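Local atomic coordinates of putative esterase (Sulfolobus solfataricus P2, PDB entry 2RAU), a protein that is a putative lipase or esterase of the alpha/beta-hydrolase fold, probably cleaving ester bonds, and carries bound calcium ions. Residues I69-V74 / R102-P107. Sequence-based numbering, arbitrary orientation.
Sequences ISWNGV and RTHYVP
The backbone oxygen of His104 is gripped by two waters, one 2.6 Å and the other 3.0 Å from His104 O, and both waters reach on to the side-chain amide of Asn72. The first accepts from Asn72 ND2 at 2.8 Å, while the second donates to Asn72 OD1 at an unusually short distance; both ends of the carboxamide thus reach the same carbonyl through water, which probably helps to set its rotation. These water bridges join two connections of the alpha/beta-hydrolase fold: a tight hairpin, whose type I' turn runs from Trp71 to Val74, and the 3-10 segment 102-105 that follows strand 94-100 of the main sheet. A third water accepts from Trp71 NE1 (3.3 Å) and lies within hydrogen-bonding distance of Thr103 O and Val106 O, the latter 2.8 Å away.

Direct contact is confined mainly to the rings of Trp71 and His104. The CG of Trp71 stands anti to the backbone N (chi1 -176°), carrying the indole alongside the imidazole, and the two side chains run past one another in opposite directions. Their planes are nearly perpendicular, at 84°, yet the approach is oblique, with Trp71 CD1 3.7 Å from His104 CE1. Beyond the pair, Asp273 takes His104 ND1 and, weakly, Trp71 NE1, whereas Glu64 receives His104 NE2 together with the backbone N of Asn72. Both imidazole nitrogens thus face carboxylates, an environment that would probably favour the protonated ring and that fixes its rotation. Glu64 also ties the hairpin to helix 63-68. Within the hairpin itself, the side-chain amide of Asn72 folds back over the indole of its neighbour, placing Asn72 ND2 3.0 Å above the six-membered ring of Trp71.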
loop_
_atom_site.group_PDB
_atom_site.type_symbol
_atom_site.label_atom_id
_atom_site.label_comp_id
_atom_site.label_asym_id
_atom_site.label_seq_id
_atom_site.Cartn_x
_atom_site.Cartn_y
_atom_site.Cartn_z
ATOM N N ILE A 69 9.558 0.114 6.252
ATOM C CA ILE A 69 8.992 1.316 6.851
ATOM C C ILE A 69 9.987 2.465 6.692
ATOM O O ILE A 69 10.301 3.202 7.635
ATOM C CB ILE A 69 8.545 1.100 8.330
ATOM C CG1 ILE A 69 8.023 -0.365 8.526
ATOM C CG2 ILE A 69 7.407 2.076 8.715
ATOM C CD1 ILE A 69 7.582 -0.710 9.940
ATOM N N SER A 70 10.473 2.576 5.456
ATOM C CA SER A 70 11.465 3.543 5.073
ATOM C C SER A 70 11.154 4.168 3.710
ATOM O O SER A 70 10.292 3.659 2.954
ATOM C CB SER A 70 12.829 2.850 5.112
ATOM O OG SER A 70 13.005 1.804 4.154
ATOM N N TRP A 71 11.797 5.313 3.443
ATOM C CA TRP A 71 11.712 6.032 2.153
ATOM C C TRP A 71 13.098 6.383 1.684
ATOM O O TRP A 71 13.810 7.143 2.340
ATOM C CB TRP A 71 10.920 7.315 2.346
ATOM C CG TRP A 71 10.667 8.110 1.112
ATOM C CD1 TRP A 71 9.709 7.894 0.168
ATOM C CD2 TRP A 71 11.383 9.275 0.700
ATOM N NE1 TRP A 71 9.774 8.867 -0.789
ATOM C CE2 TRP A 71 10.825 9.700 -0.515
ATOM C CE3 TRP A 71 12.491 9.951 1.211
ATOM C CZ2 TRP A 71 11.298 10.821 -1.197
ATOM C CZ3 TRP A 71 12.950 11.056 0.555
ATOM C CH2 TRP A 71 12.347 11.499 -0.629
ATOM N N ASN A 72 13.532 5.770 0.590
ATOM C CA ASN A 72 14.858 6.040 0.085
ATOM C C ASN A 72 15.926 5.787 1.085
ATOM O O ASN A 72 16.956 6.479 1.134
ATOM C CB ASN A 72 14.929 7.475 -0.488
ATOM C CG ASN A 72 14.219 7.588 -1.825
ATOM O OD1 ASN A 72 14.423 6.762 -2.732
ATOM N ND2 ASN A 72 13.446 8.631 -1.990
ATOM N N GLY A 73 15.737 4.716 1.846
ATOM C CA GLY A 73 16.737 4.347 2.839
ATOM C C GLY A 73 16.729 5.196 4.101
ATOM O O GLY A 73 17.588 5.007 4.948
ATOM N N VAL A 74 15.765 6.111 4.239
ATOM C CA VAL A 74 15.580 6.880 5.466
ATOM C C VAL A 74 14.688 6.051 6.383
ATOM O O VAL A 74 13.556 5.760 6.031
ATOM C CB VAL A 74 14.948 8.289 5.232
ATOM C CG1 VAL A 74 14.765 9.065 6.560
ATOM C CG2 VAL A 74 15.743 9.070 4.202
ATOM N N ARG A 102 5.847 4.311 -9.604
ATOM C CA ARG A 102 6.637 5.438 -10.120
ATOM C C ARG A 102 6.719 6.614 -9.141
ATOM O O ARG A 102 7.688 7.409 -9.165
ATOM C CB ARG A 102 6.099 5.884 -11.486
ATOM C CG ARG A 102 6.106 4.767 -12.530
ATOM C CD ARG A 102 5.648 5.256 -13.853
ATOM N NE ARG A 102 5.378 4.139 -14.744
ATOM C CZ ARG A 102 5.490 4.167 -16.071
ATOM N NH1 ARG A 102 5.892 5.236 -16.724
ATOM N NH2 ARG A 102 5.223 3.076 -16.746
ATOM N N THR A 103 5.692 6.738 -8.314
ATOM C CA THR A 103 5.604 7.746 -7.234
ATOM C C THR A 103 6.789 7.656 -6.277
ATOM O O THR A 103 7.184 8.641 -5.669
ATOM C CB THR A 103 4.272 7.595 -6.463
ATOM O OG1 THR A 103 4.100 6.202 -6.140
ATOM C CG2 THR A 103 3.125 8.182 -7.267
ATOM N N HIS A 104 7.412 6.472 -6.204
ATOM C CA HIS A 104 8.536 6.274 -5.354
ATOM C C HIS A 104 9.848 6.869 -5.874
ATOM O O HIS A 104 10.854 6.796 -5.177
ATOM C CB HIS A 104 8.737 4.812 -5.038
ATOM C CG HIS A 104 9.505 4.559 -3.790
ATOM N ND1 HIS A 104 9.219 5.186 -2.581
ATOM C CD2 HIS A 104 10.527 3.702 -3.535
ATOM C CE1 HIS A 104 10.056 4.735 -1.660
ATOM N NE2 HIS A 104 10.854 3.829 -2.212
ATOM N N TYR A 105 9.798 7.500 -7.043
ATOM C CA TYR A 105 10.972 8.106 -7.677
ATOM C C TYR A 105 10.796 9.610 -7.894
ATOM O O TYR A 105 11.713 10.275 -8.406
ATOM C CB TYR A 105 11.291 7.374 -8.993
ATOM C CG TYR A 105 11.773 5.989 -8.661
ATOM C CD1 TYR A 105 13.076 5.796 -8.316
ATOM C CD2 TYR A 105 10.891 4.908 -8.602
ATOM C CE1 TYR A 105 13.503 4.588 -7.908
ATOM C CE2 TYR A 105 11.306 3.705 -8.181
ATOM C CZ TYR A 105 12.632 3.545 -7.858
ATOM O OH TYR A 105 13.151 2.342 -7.463
ATOM N N VAL A 106 9.689 10.164 -7.406
ATOM C CA VAL A 106 9.417 11.627 -7.543
ATOM C C VAL A 106 10.167 12.453 -6.446
ATOM O O VAL A 106 10.037 12.182 -5.253
ATOM C CB VAL A 106 7.881 11.883 -7.497
ATOM C CG1 VAL A 106 7.530 13.441 -7.556
ATOM C CG2 VAL A 106 7.176 11.111 -8.616
ATOM N N PRO A 107 10.981 13.457 -6.851
ATOM C CA PRO A 107 11.601 14.264 -5.830
ATOM C C PRO A 107 10.571 15.069 -5.023
ATOM O O PRO A 107 9.572 15.548 -5.557
ATOM C CB PRO A 107 12.491 15.229 -6.610
ATOM C CG PRO A 107 12.556 14.690 -7.975
ATOM C CD PRO A 107 11.307 13.938 -8.190
HETATM O O HOH W 1 9.253 9.807 -3.896
HETATM O O HOH W 2 11.786 8.986 -4.228
HETATM O O HOH W 3 13.363 5.300 -4.493
#